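PDB 2JGP: tyrocidine synthetase 3, which probably carries a growing peptide on its carrier domain and forms a peptide bond at its condensation domain during nonribosomal synthesis of the antibiotic tyrocidine. Local coordinates for residues Ser118-Ser123 / Ser189-Phe194; Pro290-Arg295 / Leu486-Thr491; Ser300-Gln305 / Tyr482-Phe487; Thr430-Gln435 / Leu465-Thr470. All coordinates share one frame; numbering follows the deposited sequence.

Contact 1: residues Ser118-Ser123 / Ser189-Phe194; sequences SYNMPS and SLVQPF
Asn120 and Val191 bring together two surface loops in the N-terminal half of the condensation domain, which has the fold of chloramphenicol acetyltransferase: one loop leads into strand 123-129, the other leaves helix 180-189 on the way to strand 202-210.

The polar part centres on the amide of Asn120. Its ND2 donates to Gln192 O over 2.7 Å, with an N-H···O angle of 158°. The acceptor lies in the plane of the amide, while the donor sits well above the plane of the Gln192 carbonyl, 53° out of it. Asp219 accepts a second bond from ND2 and also takes Met121 N, so the amide is held between a backbone oxygen and a carboxylate. Asparagine suits this place because its short side chain offers a donor and an acceptor on one flat group. Arg203 fastens the other loop by bonding Pro193 O and making a cation-pi contact with Phe194.

The apolar part is Val191 CG2 on CB of Pro122 at 3.7 Å, the side chains crossing at about a right angle. Other groups pack around the Asn120 amide: Val191 CG1, anti to the backbone N (chi1 -175°), lies 3.7 Å from ND2, and the Phe194 ring comes in obliquely, its CE1 3.6 Å from ND2. The branched valine thus reaches both residues.

Just along the chain, Tyr119 makes a backbone bond with His222 of the family's HHxxxDG signature. On the oxygen side of the Asn120 amide, water 1 gives a long bond to OD1 (3.3 Å) and accepts from Phe194 N at 2.9 Å.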
loop_
_atom_site.group_PDB
_atom_site.type_symbol
_atom_site.label_atom_id
_atom_site.label_comp_id
_atom_site.label_asym_id
_atom_site.label_seq_id
_atom_site.Cartn_x
_atom_site.Cartn_y
_atom_site.Cartn_z
ATOM N N SER A 118 7.644 -17.306 -5.099
ATOM C CA SER A 118 7.023 -16.035 -5.479
ATOM C C SER A 118 6.524 -15.216 -4.285
ATOM O O SER A 118 6.442 -13.997 -4.381
ATOM C CB SER A 118 5.876 -16.278 -6.460
ATOM O OG SER A 118 5.274 -15.058 -6.858
ATOM N N TYR A 119 6.195 -15.879 -3.173
ATOM C CA TYR A 119 5.778 -15.184 -1.949
ATOM C C TYR A 119 6.910 -15.023 -0.928
ATOM O O TYR A 119 6.667 -14.657 0.222
ATOM C CB TYR A 119 4.593 -15.893 -1.292
ATOM C CG TYR A 119 3.301 -15.778 -2.068
ATOM C CD1 TYR A 119 2.556 -16.905 -2.390
ATOM C CD2 TYR A 119 2.816 -14.535 -2.464
ATOM C CE1 TYR A 119 1.360 -16.797 -3.100
ATOM C CE2 TYR A 119 1.633 -14.416 -3.175
ATOM C CZ TYR A 119 0.909 -15.544 -3.485
ATOM O OH TYR A 119 -0.266 -15.417 -4.188
ATOM N N ASN A 120 8.140 -15.302 -1.341
ATOM C CA ASN A 120 9.294 -15.000 -0.504
ATOM C C ASN A 120 9.571 -13.499 -0.479
ATOM O O ASN A 120 9.233 -12.776 -1.417
ATOM C CB ASN A 120 10.529 -15.756 -0.987
ATOM C CG ASN A 120 10.419 -17.243 -0.747
ATOM O OD1 ASN A 120 9.463 -17.882 -1.193
ATOM N ND2 ASN A 120 11.386 -17.803 -0.024
ATOM N N MET A 121 10.178 -13.049 0.615
ATOM C CA MET A 121 10.568 -11.665 0.792
ATOM C C MET A 121 12.021 -11.615 1.254
ATOM O O MET A 121 12.293 -11.286 2.409
ATOM C CB MET A 121 9.685 -11.014 1.855
ATOM C CG MET A 121 8.219 -10.970 1.499
ATOM S SD MET A 121 7.224 -10.261 2.820
ATOM C CE MET A 121 7.784 -8.562 2.821
ATOM N N PRO A 122 12.960 -11.967 0.365
ATOM C CA PRO A 122 14.370 -11.966 0.748
ATOM C C PRO A 122 14.997 -10.571 0.775
ATOM O O PRO A 122 14.632 -9.712 -0.026
ATOM C CB PRO A 122 15.024 -12.807 -0.347
ATOM C CG PRO A 122 14.158 -12.609 -1.532
ATOM C CD PRO A 122 12.765 -12.424 -1.022
ATOM N N SER A 123 15.940 -10.370 1.695
ATOM C CA SER A 123 16.758 -9.163 1.734
ATOM C C SER A 123 18.188 -9.531 2.128
ATOM O O SER A 123 18.426 -10.556 2.782
ATOM C CB SER A 123 16.194 -8.150 2.727
ATOM O OG SER A 123 16.283 -8.630 4.059
ATOM N N SER A 189 20.521 -18.756 -3.988
ATOM C CA SER A 189 20.173 -20.156 -3.698
ATOM C C SER A 189 19.513 -20.331 -2.323
ATOM O O SER A 189 18.773 -21.297 -2.108
ATOM C CB SER A 189 21.402 -21.059 -3.805
ATOM O OG SER A 189 22.321 -20.801 -2.759
ATOM N N LEU A 190 19.771 -19.402 -1.404
ATOM C CA LEU A 190 19.170 -19.454 -0.065
ATOM C C LEU A 190 17.683 -19.078 -0.059
ATOM O O LEU A 190 16.992 -19.314 0.929
ATOM C CB LEU A 190 19.943 -18.567 0.923
ATOM C CG LEU A 190 21.368 -19.023 1.262
ATOM C CD1 LEU A 190 21.991 -18.125 2.311
ATOM C CD2 LEU A 190 21.412 -20.490 1.720
ATOM N N VAL A 191 17.193 -18.488 -1.149
ATOM C CA VAL A 191 15.772 -18.199 -1.289
ATOM C C VAL A 191 15.037 -19.491 -1.656
ATOM O O VAL A 191 15.154 -19.998 -2.774
ATOM C CB VAL A 191 15.501 -17.091 -2.321
ATOM C CG1 VAL A 191 14.020 -16.735 -2.348
ATOM C CG2 VAL A 191 16.328 -15.846 -1.987
ATOM N N GLN A 192 14.287 -20.012 -0.689
ATOM C CA GLN A 192 13.682 -21.337 -0.788
ATOM C C GLN A 192 12.279 -21.282 -0.215
ATOM O O GLN A 192 11.978 -20.399 0.593
ATOM C CB GLN A 192 14.512 -22.350 0.007
ATOM C CG GLN A 192 15.876 -22.677 -0.588
ATOM C CD GLN A 192 15.784 -23.525 -1.837
ATOM O OE1 GLN A 192 14.922 -24.409 -1.951
ATOM N NE2 GLN A 192 16.692 -23.278 -2.780
ATOM N N PRO A 193 11.417 -22.224 -0.629
ATOM C CA PRO A 193 10.046 -22.228 -0.150
ATOM C C PRO A 193 9.928 -22.488 1.354
ATOM O O PRO A 193 10.843 -23.034 1.984
ATOM C CB PRO A 193 9.372 -23.340 -0.970
ATOM C CG PRO A 193 10.462 -24.146 -1.535
ATOM C CD PRO A 193 11.682 -23.309 -1.589
ATOM N N PHE A 194 8.804 -22.065 1.907
ATOM C CA PHE A 194 8.491 -22.268 3.309
ATOM C C PHE A 194 7.395 -23.308 3.411
ATOM O O PHE A 194 6.449 -23.298 2.613
ATOM C CB PHE A 194 7.985 -20.966 3.934
ATOM C CG PHE A 194 9.056 -19.946 4.170
ATOM C CD1 PHE A 194 9.386 -19.026 3.187
ATOM C CD2 PHE A 194 9.739 -19.910 5.374
ATOM C CE1 PHE A 194 10.378 -18.087 3.405
ATOM C CE2 PHE A 194 10.727 -18.971 5.603
ATOM C CZ PHE A 194 11.047 -18.058 4.617
HETATM O O HOH W 1 7.550 -20.115 0.195
#

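Contact 2: residues Pro290-Arg295 / Leu486-Thr491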
loop_
_atom_site.group_PDB
_atom_site.type_symbol
_atom_site.label_atom_id
_atom_site.label_comp_id
_atom_site.label_asym_id
_atom_site.label_seq_id
_atom_site.Cartn_x
_atom_site.Cartn_y
_atom_site.Cartn_z
ATOM N N PRO A 290 0.741 0.834 -26.620
ATOM C CA PRO A 290 1.444 0.302 -27.768
ATOM C C PRO A 290 2.684 -0.402 -27.251
ATOM O O PRO A 290 3.366 0.125 -26.376
ATOM C CB PRO A 290 1.800 1.549 -28.577
ATOM C CG PRO A 290 1.896 2.624 -27.591
ATOM C CD PRO A 290 0.925 2.290 -26.488
ATOM N N THR A 291 2.940 -1.600 -27.747
ATOM C CA THR A 291 4.073 -2.382 -27.287
ATOM C C THR A 291 5.058 -2.545 -28.435
ATOM O O THR A 291 4.664 -2.539 -29.605
ATOM C CB THR A 291 3.608 -3.752 -26.772
ATOM O OG1 THR A 291 2.905 -4.445 -27.812
ATOM C CG2 THR A 291 2.690 -3.579 -25.572
ATOM N N ASP A 292 6.337 -2.673 -28.100
ATOM C CA ASP A 292 7.384 -2.881 -29.104
ATOM C C ASP A 292 7.349 -4.300 -29.665
ATOM O O ASP A 292 7.744 -4.535 -30.803
ATOM C CB ASP A 292 8.759 -2.585 -28.504
ATOM C CG ASP A 292 8.922 -1.121 -28.124
ATOM O OD1 ASP A 292 8.620 -0.249 -28.965
ATOM O OD2 ASP A 292 9.351 -0.838 -26.988
ATOM N N PHE A 293 6.882 -5.240 -28.853
ATOM C CA PHE A 293 6.762 -6.632 -29.257
ATOM C C PHE A 293 5.338 -7.079 -28.981
ATOM O O PHE A 293 4.646 -6.494 -28.146
ATOM C CB PHE A 293 7.754 -7.491 -28.471
ATOM C CG PHE A 293 9.149 -6.930 -28.442
ATOM C CD1 PHE A 293 9.658 -6.351 -27.285
ATOM C CD2 PHE A 293 9.943 -6.963 -29.576
ATOM C CE1 PHE A 293 10.941 -5.820 -27.257
ATOM C CE2 PHE A 293 11.225 -6.440 -29.559
ATOM C CZ PHE A 293 11.728 -5.867 -28.396
ATOM N N THR A 294 4.906 -8.111 -29.688
ATOM C CA THR A 294 3.567 -8.660 -29.527
ATOM C C THR A 294 3.394 -9.191 -28.114
ATOM O O THR A 294 4.319 -9.769 -27.546
ATOM C CB THR A 294 3.321 -9.807 -30.540
ATOM O OG1 THR A 294 3.491 -9.315 -31.874
ATOM C CG2 THR A 294 1.922 -10.387 -30.389
ATOM N N ARG A 295 2.217 -8.974 -27.537
ATOM C CA ARG A 295 1.930 -9.457 -26.194
ATOM C C ARG A 295 1.918 -10.988 -26.208
ATOM O O ARG A 295 1.226 -11.591 -27.030
ATOM C CB ARG A 295 0.591 -8.912 -25.699
ATOM C CG ARG A 295 0.209 -9.370 -24.300
ATOM C CD ARG A 295 -1.154 -8.835 -23.909
ATOM N NE ARG A 295 -1.124 -7.384 -23.795
ATOM C CZ ARG A 295 -0.703 -6.719 -22.724
ATOM N NH1 ARG A 295 -0.293 -7.359 -21.636
ATOM N NH2 ARG A 295 -0.712 -5.398 -22.740
ATOM N N LEU A 486 7.464 -6.813 -23.644
ATOM C CA LEU A 486 6.590 -5.807 -24.263
ATOM C C LEU A 486 7.302 -4.529 -24.720
ATOM O O LEU A 486 6.970 -3.985 -25.781
ATOM C CB LEU A 486 5.477 -5.427 -23.289
ATOM C CG LEU A 486 4.537 -6.537 -22.811
ATOM C CD1 LEU A 486 3.471 -5.932 -21.885
ATOM C CD2 LEU A 486 3.894 -7.263 -23.980
ATOM N N PHE A 487 8.258 -4.040 -23.928
ATOM C CA PHE A 487 8.883 -2.736 -24.190
ATOM C C PHE A 487 10.404 -2.796 -24.213
ATOM O O PHE A 487 11.021 -3.561 -23.465
ATOM C CB PHE A 487 8.455 -1.699 -23.144
ATOM C CG PHE A 487 6.974 -1.663 -22.887
ATOM C CD1 PHE A 487 6.108 -1.098 -23.813
ATOM C CD2 PHE A 487 6.447 -2.183 -21.711
ATOM C CE1 PHE A 487 4.742 -1.058 -23.572
ATOM C CE2 PHE A 487 5.084 -2.150 -21.465
ATOM C CZ PHE A 487 4.231 -1.582 -22.398
ATOM N N THR A 488 10.997 -1.980 -25.083
ATOM C CA THR A 488 12.438 -1.784 -25.108
ATOM C C THR A 488 12.800 -0.716 -24.075
ATOM O O THR A 488 11.945 0.070 -23.647
ATOM C CB THR A 488 12.929 -1.324 -26.499
ATOM O OG1 THR A 488 12.401 -0.024 -26.798
ATOM C CG2 THR A 488 12.495 -2.300 -27.584
ATOM N N ARG A 489 14.070 -0.694 -23.678
ATOM C CA ARG A 489 14.590 0.360 -22.810
ATOM C C ARG A 489 14.371 1.742 -23.420
ATOM O O ARG A 489 14.008 2.683 -22.714
ATOM C CB ARG A 489 16.082 0.145 -22.548
ATOM C CG ARG A 489 16.741 1.260 -21.746
ATOM C CD ARG A 489 18.107 0.838 -21.242
ATOM N NE ARG A 489 17.999 -0.256 -20.280
ATOM C CZ ARG A 489 17.633 -0.121 -19.005
ATOM N NH1 ARG A 489 17.337 1.071 -18.504
ATOM N NH2 ARG A 489 17.567 -1.196 -18.224
ATOM N N GLU A 490 14.599 1.855 -24.727
ATOM C CA GLU A 490 14.440 3.117 -25.450
ATOM C C GLU A 490 13.022 3.669 -25.291
ATOM O O GLU A 490 12.841 4.841 -24.946
ATOM C CB GLU A 490 14.776 2.923 -26.936
ATOM C CG GLU A 490 14.601 4.162 -27.810
ATOM C CD GLU A 490 14.808 3.875 -29.290
ATOM O OE1 GLU A 490 15.446 2.855 -29.635
ATOM O OE2 GLU A 490 14.330 4.677 -30.117
ATOM N N THR A 491 12.030 2.814 -25.538
ATOM C CA THR A 491 10.616 3.192 -25.423
ATOM C C THR A 491 10.241 3.665 -24.022
ATOM O O THR A 491 9.462 4.608 -23.865
ATOM C CB THR A 491 9.692 2.016 -25.821
ATOM O OG1 THR A 491 9.815 1.775 -27.226
ATOM C CG2 THR A 491 8.219 2.318 -25.481
#
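Asp292 and Phe293 lie alongside Phe487 and Leu486, and the carbonyl oxygen of Leu486 takes two backbone N-H groups: Asp292 N at 2.7 Å, nearly along the C=O axis but bent at the hydrogen (133°), and Phe293 N by a weak bond. Asp292 CG stands opposite its carbonyl carbon (chi1 -65°), which turns the carboxylate to the start of helix 489-508. Its OD2 accepts from Thr488 N at 2.8 Å, a straight bond (172°) on the anti side of the carboxylate, and from Thr491 OG1 at 2.7 Å through the syn lone pair. Thr488 is the N-cap, its OG1 taking Thr491 N at 3.1 Å. An aspartate suits this spot, since its negative charge probably interacts well with the helix dipole.

Packing contacts flank these bonds. Phe293 CZ packs on the methyl CG2 of Thr488 (3.7 Å), nearly perpendicular to it. Leu486, branched at its end, sends CD2 to within 3.7 Å of Arg295 CA, while the Arg295 guanidinium salt-bridges Asp464. At the rim of the Phe487 ring, in its plane, lies Pro290 O. The loop before strand 303-309 is thereby joined to the turn between strand 476-483 and helix 489-508.

Contact 3: residues Ser300-Gln305 / Tyr482-Phe487; sequences SFAGDQ and YSTSLF
Tyr482 lies with its ring against the backbone of Asp304, whose carbonyl oxygen sits over one face, 3.5 Å from CD2. The ring gets there because CG stands between the backbone N and the carbonyl carbon (chi1 60°), which folds it back over the neighbouring strand and brings OH to 3.7 Å from Asp304 CB. A broad flat residue fits here, covering the partner strand while the same two residues form a hydrogen-bonded antiparallel pair: Tyr482 N to Asp304 O at 2.9 Å and Asp304 N to Tyr482 O at 3.1 Å. Gly303 faces Ser483 in the adjacent non-hydrogen-bonded pair; with no side chain, its CA comes within 3.2 Å of Tyr482 O in a CA-H···O contact.

Past the end of the strand, Thr484 N still reaches Ala302 O (3.0 Å). Thr484 OG1 rests against the Gly303 carbonyl, 3.4 Å from its C, and water 5 joins OG1 to OD2 of Asp304. At the far end, Ser300 and Ser485 pass each other head to tail, with CB of Ser300 3.4 Å from OG of Ser485. Small hydroxyl residues suit this wet end, where water 2 connects Ser300 OG, Ala302 O and Ser485 N.

Strand 303-309 thus pairs antiparallel with strand 476-483, and backbone bonds from Phe301 and Gly303 reach Ala461 and Gln459. Helix 489-508 adjoins the Tyr482 side through Met492 and Arg489, the latter in a salt bridge with Asp304.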
loop_
_atom_site.group_PDB
_atom_site.type_symbol
_atom_site.label_atom_id
_atom_site.label_comp_id
_atom_site.label_asym_id
_atom_site.label_seq_id
_atom_site.Cartn_x
_atom_site.Cartn_y
_atom_site.Cartn_z
ATOM N N SER A 300 4.301 -12.958 -19.002
ATOM C CA SER A 300 5.739 -13.007 -18.867
ATOM C C SER A 300 6.089 -12.104 -17.700
ATOM O O SER A 300 5.595 -10.983 -17.614
ATOM C CB SER A 300 6.387 -12.494 -20.155
ATOM O OG SER A 300 7.797 -12.489 -20.072
ATOM N N PHE A 301 6.925 -12.596 -16.793
ATOM C CA PHE A 301 7.281 -11.839 -15.599
ATOM C C PHE A 301 8.680 -11.228 -15.659
ATOM O O PHE A 301 9.071 -10.501 -14.749
ATOM C CB PHE A 301 7.125 -12.733 -14.374
ATOM C CG PHE A 301 5.708 -13.158 -14.135
ATOM C CD1 PHE A 301 5.295 -14.449 -14.416
ATOM C CD2 PHE A 301 4.775 -12.247 -13.652
ATOM C CE1 PHE A 301 3.976 -14.838 -14.203
ATOM C CE2 PHE A 301 3.457 -12.629 -13.433
ATOM C CZ PHE A 301 3.058 -13.926 -13.711
ATOM N N ALA A 302 9.421 -11.517 -16.728
ATOM C CA ALA A 302 10.732 -10.921 -16.931
ATOM C C ALA A 302 10.582 -9.405 -16.961
ATOM O O ALA A 302 9.715 -8.867 -17.655
ATOM C CB ALA A 302 11.362 -11.425 -18.226
ATOM N N GLY A 303 11.416 -8.723 -16.184
ATOM C CA GLY A 303 11.321 -7.281 -16.048
ATOM C C GLY A 303 12.664 -6.595 -16.133
ATOM O O GLY A 303 13.723 -7.230 -16.050
ATOM N N ASP A 304 12.604 -5.288 -16.337
ATOM C CA ASP A 304 13.756 -4.415 -16.179
ATOM C C ASP A 304 13.253 -3.079 -15.676
ATOM O O ASP A 304 12.049 -2.874 -15.572
ATOM C CB ASP A 304 14.479 -4.218 -17.500
ATOM C CG ASP A 304 15.991 -4.199 -17.334
ATOM O OD1 ASP A 304 16.508 -3.484 -16.429
ATOM O OD2 ASP A 304 16.646 -4.911 -18.116
ATOM N N GLN A 305 14.179 -2.174 -15.373
ATOM C CA GLN A 305 13.827 -0.877 -14.810
ATOM C C GLN A 305 14.650 0.238 -15.434
ATOM O O GLN A 305 15.775 0.015 -15.876
ATOM C CB GLN A 305 14.036 -0.882 -13.290
ATOM C CG GLN A 305 13.786 0.477 -12.634
ATOM C CD GLN A 305 13.767 0.430 -11.116
ATOM O OE1 GLN A 305 13.561 -0.624 -10.509
ATOM N NE2 GLN A 305 13.965 1.590 -10.494
ATOM N N TYR A 482 9.245 -2.481 -16.033
ATOM C CA TYR A 482 8.427 -2.859 -17.183
ATOM C C TYR A 482 8.709 -4.276 -17.652
ATOM O O TYR A 482 9.788 -4.815 -17.413
ATOM C CB TYR A 482 8.657 -1.881 -18.336
ATOM C CG TYR A 482 10.083 -1.828 -18.831
ATOM C CD1 TYR A 482 10.508 -2.639 -19.877
ATOM C CD2 TYR A 482 11.003 -0.954 -18.263
ATOM C CE1 TYR A 482 11.820 -2.592 -20.339
ATOM C CE2 TYR A 482 12.314 -0.900 -18.716
ATOM C CZ TYR A 482 12.713 -1.718 -19.752
ATOM O OH TYR A 482 14.003 -1.668 -20.199
ATOM N N SER A 483 7.726 -4.851 -18.338
ATOM C CA SER A 483 7.838 -6.181 -18.919
ATOM C C SER A 483 8.818 -6.174 -20.086
ATOM O O SER A 483 8.617 -5.451 -21.057
ATOM C CB SER A 483 6.471 -6.650 -19.422
ATOM O OG SER A 483 5.531 -6.690 -18.369
ATOM N N THR A 484 9.862 -6.992 -19.990
ATOM C CA THR A 484 10.864 -7.118 -21.051
ATOM C C THR A 484 10.254 -7.668 -22.351
ATOM O O THR A 484 10.760 -7.412 -23.445
ATOM C CB THR A 484 12.019 -8.039 -20.585
ATOM O OG1 THR A 484 12.557 -7.527 -19.356
ATOM C CG2 THR A 484 13.122 -8.109 -21.625
ATOM N N SER A 485 9.167 -8.421 -22.221
ATOM C CA SER A 485 8.496 -9.018 -23.371
ATOM C C SER A 485 7.668 -8.012 -24.182
ATOM O O SER A 485 7.228 -8.335 -25.282
ATOM C CB SER A 485 7.591 -10.155 -22.902
ATOM O OG SER A 485 6.567 -9.650 -22.071
ATOM N N LEU A 486 7.464 -6.813 -23.644
ATOM C CA LEU A 486 6.590 -5.807 -24.263
ATOM C C LEU A 486 7.302 -4.529 -24.720
ATOM O O LEU A 486 6.970 -3.985 -25.781
ATOM C CB LEU A 486 5.477 -5.427 -23.289
ATOM C CG LEU A 486 4.537 -6.537 -22.811
ATOM C CD1 LEU A 486 3.471 -5.932 -21.885
ATOM C CD2 LEU A 486 3.894 -7.263 -23.980
ATOM N N PHE A 487 8.258 -4.040 -23.928
ATOM C CA PHE A 487 8.883 -2.736 -24.190
ATOM C C PHE A 487 10.404 -2.796 -24.213
ATOM O O PHE A 487 11.021 -3.561 -23.465
ATOM C CB PHE A 487 8.455 -1.699 -23.144
ATOM C CG PHE A 487 6.974 -1.663 -22.887
ATOM C CD1 PHE A 487 6.108 -1.098 -23.813
ATOM C CD2 PHE A 487 6.447 -2.183 -21.711
ATOM C CE1 PHE A 487 4.742 -1.058 -23.572
ATOM C CE2 PHE A 487 5.084 -2.150 -21.465
ATOM C CZ PHE A 487 4.231 -1.582 -22.398
HETATM O O HOH W 2 8.323 -9.847 -19.671
HETATM O O HOH W 3 4.035 -9.992 -20.574
HETATM O O HOH W 4 5.013 -8.591 -16.817
HETATM O O HOH W 5 14.891 -6.329 -19.726
#

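Contact 4: residues Thr430-Gln435 / Leu465-Thr470; sequences TVFTFQ and LTFSAT
Phe432 and Phe467 both hold CG anti to the backbone N (chi1 171° and -179°), and since they are paired across two parallel strands their rings leave the sheet in the same direction. They run side by side with planes 16° apart and meet rim to rim, CD1 of Phe432 lying 3.5 Å from CD2 of Phe467. Neither ring is over the other's face. Phe434 takes a similar rotamer, but its partner is the small Ala469, whose CB touches Phe434 CD1 at 3.7 Å; a residue this short fits beside the ring.

The other side of the pair carries Val431 against Thr466 and Thr433 against Ser468. The hydroxyls OG1 of Thr433 and OG of Ser468 are 3.0 Å apart and probably share a hydrogen bond, which suits a partly exposed face.

Beneath the side chains the backbones bond as parallel strands do, each residue of 430-435 in register with one of 465-470. Val431 O accepts from Phe467 N at 2.8 Å, Thr433 N donates to Phe467 O at 2.9 Å, and Gln435 N donates to Ala469 O at 3.0 Å.

The aromatic face is covered by helix 329-345 and, at Phe467, by Phe499 of helix 489-508: Tyr330 meets Phe432 edge-to-face, and Tyr337 lies against Phe467 and bonds Thr430 OG1. Strand 476-483 borders strand 465-471, and backbone bonds to Gly353 bring strand 350-356 alongside strand 430-435.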
loop_
_atom_site.group_PDB
_atom_site.type_symbol
_atom_site.label_atom_id
_atom_site.label_comp_id
_atom_site.label_asym_id
_atom_site.label_seq_id
_atom_site.Cartn_x
_atom_site.Cartn_y
_atom_site.Cartn_z
ATOM N N THR A 430 -1.347 -1.730 -15.081
ATOM C CA THR A 430 -0.284 -0.877 -14.601
ATOM C C THR A 430 -0.549 -0.481 -13.154
ATOM O O THR A 430 -1.695 -0.452 -12.715
ATOM C CB THR A 430 -0.127 0.383 -15.477
ATOM O OG1 THR A 430 0.978 1.151 -15.002
ATOM C CG2 THR A 430 -1.388 1.238 -15.441
ATOM N N VAL A 431 0.531 -0.193 -12.433
ATOM C CA VAL A 431 0.474 0.217 -11.039
ATOM C C VAL A 431 1.231 1.531 -10.874
ATOM O O VAL A 431 2.243 1.757 -11.540
ATOM C CB VAL A 431 1.089 -0.870 -10.112
ATOM C CG1 VAL A 431 1.369 -0.319 -8.721
ATOM C CG2 VAL A 431 0.166 -2.081 -10.041
ATOM N N PHE A 432 0.721 2.392 -9.994
ATOM C CA PHE A 432 1.365 3.660 -9.656
ATOM C C PHE A 432 1.671 3.675 -8.165
ATOM O O PHE A 432 0.800 3.343 -7.363
ATOM C CB PHE A 432 0.440 4.827 -10.012
ATOM C CG PHE A 432 0.924 6.156 -9.514
ATOM C CD1 PHE A 432 1.828 6.895 -10.257
ATOM C CD2 PHE A 432 0.485 6.661 -8.298
ATOM C CE1 PHE A 432 2.288 8.118 -9.801
ATOM C CE2 PHE A 432 0.941 7.890 -7.833
ATOM C CZ PHE A 432 1.843 8.615 -8.583
ATOM N N THR A 433 2.902 4.037 -7.800
ATOM C CA THR A 433 3.268 4.235 -6.384
ATOM C C THR A 433 4.055 5.524 -6.178
ATOM O O THR A 433 4.720 6.004 -7.089
ATOM C CB THR A 433 4.103 3.064 -5.808
ATOM O OG1 THR A 433 5.426 3.075 -6.365
ATOM C CG2 THR A 433 3.439 1.721 -6.092
ATOM N N PHE A 434 3.970 6.081 -4.970
ATOM C CA PHE A 434 4.736 7.277 -4.603
ATOM C C PHE A 434 5.305 7.094 -3.195
ATOM O O PHE A 434 4.572 6.746 -2.271
ATOM C CB PHE A 434 3.856 8.532 -4.696
ATOM C CG PHE A 434 4.515 9.783 -4.171
ATOM C CD1 PHE A 434 5.661 10.283 -4.772
ATOM C CD2 PHE A 434 3.994 10.453 -3.068
ATOM C CE1 PHE A 434 6.281 11.426 -4.290
ATOM C CE2 PHE A 434 4.607 11.602 -2.580
ATOM C CZ PHE A 434 5.753 12.090 -3.193
ATOM N N GLN A 435 6.613 7.304 -3.042
ATOM C CA GLN A 435 7.301 7.085 -1.761
ATOM C C GLN A 435 8.196 8.276 -1.408
ATOM O O GLN A 435 8.468 9.124 -2.258
ATOM C CB GLN A 435 8.149 5.806 -1.812
ATOM C CG GLN A 435 7.530 4.628 -2.581
ATOM C CD GLN A 435 7.967 4.567 -4.044
ATOM O OE1 GLN A 435 7.174 4.814 -4.958
ATOM N NE2 GLN A 435 9.235 4.238 -4.266
ATOM N N LEU A 465 3.657 -2.553 -16.652
ATOM C CA LEU A 465 4.639 -1.680 -16.047
ATOM C C LEU A 465 4.162 -1.130 -14.707
ATOM O O LEU A 465 2.960 -0.994 -14.465
ATOM C CB LEU A 465 5.037 -0.555 -17.014
ATOM C CG LEU A 465 4.102 0.636 -17.224
ATOM C CD1 LEU A 465 4.413 1.708 -16.218
ATOM C CD2 LEU A 465 4.262 1.196 -18.636
ATOM N N THR A 466 5.124 -0.869 -13.827
ATOM C CA THR A 466 4.868 -0.239 -12.543
ATOM C C THR A 466 5.606 1.087 -12.533
ATOM O O THR A 466 6.828 1.121 -12.712
ATOM C CB THR A 466 5.369 -1.108 -11.382
ATOM O OG1 THR A 466 4.622 -2.328 -11.348
ATOM C CG2 THR A 466 5.219 -0.379 -10.054
ATOM N N PHE A 467 4.856 2.171 -12.338
ATOM C CA PHE A 467 5.394 3.521 -12.390
ATOM C C PHE A 467 5.583 3.979 -10.949
ATOM O O PHE A 467 4.627 3.987 -10.185
ATOM C CB PHE A 467 4.409 4.436 -13.127
ATOM C CG PHE A 467 4.880 5.857 -13.273
ATOM C CD1 PHE A 467 5.436 6.295 -14.464
ATOM C CD2 PHE A 467 4.751 6.761 -12.224
ATOM C CE1 PHE A 467 5.863 7.606 -14.605
ATOM C CE2 PHE A 467 5.178 8.068 -12.361
ATOM C CZ PHE A 467 5.734 8.490 -13.554
ATOM N N SER A 468 6.812 4.329 -10.581
ATOM C CA SER A 468 7.147 4.685 -9.205
ATOM C C SER A 468 7.777 6.068 -9.121
ATOM O O SER A 468 8.817 6.318 -9.729
ATOM C CB SER A 468 8.119 3.669 -8.613
ATOM O OG SER A 468 7.491 2.411 -8.445
ATOM N N ALA A 469 7.148 6.965 -8.371
ATOM C CA ALA A 469 7.741 8.263 -8.077
ATOM C C ALA A 469 8.360 8.194 -6.681
ATOM O O ALA A 469 7.736 7.686 -5.749
ATOM C CB ALA A 469 6.689 9.358 -8.155
ATOM N N THR A 470 9.593 8.672 -6.545
ATOM C CA THR A 470 10.281 8.675 -5.255
ATOM C C THR A 470 10.891 10.047 -4.976
ATOM O O THR A 470 11.700 10.542 -5.760
ATOM C CB THR A 470 11.387 7.601 -5.209
ATOM O OG1 THR A 470 10.813 6.316 -5.483
ATOM C CG2 THR A 470 12.060 7.568 -3.844
#

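Overall arrangement
Following the chain from the carrier domain into the condensation domain, contact 1 closes first, joining the loop before strand 123-129 to the one after helix 180-189 before any other contact opens. The remaining three belong to the C-terminal half. Contact 2 opens at 290-295 and contact 3 soon after at 300-305; both end on one turn, sharing Leu486 and Phe487, so contact 3 lies almost wholly within contact 2. Contact 4 falls inside both. Contacts 3 and 4 belong to one sheet, where strands 465-471 and 476-483 are neighbours, while contact 2 ties the loop before strand 303-309 to the start of helix 489-508. Contact 1 stands apart, its centre about 21 Å from that of contact 3.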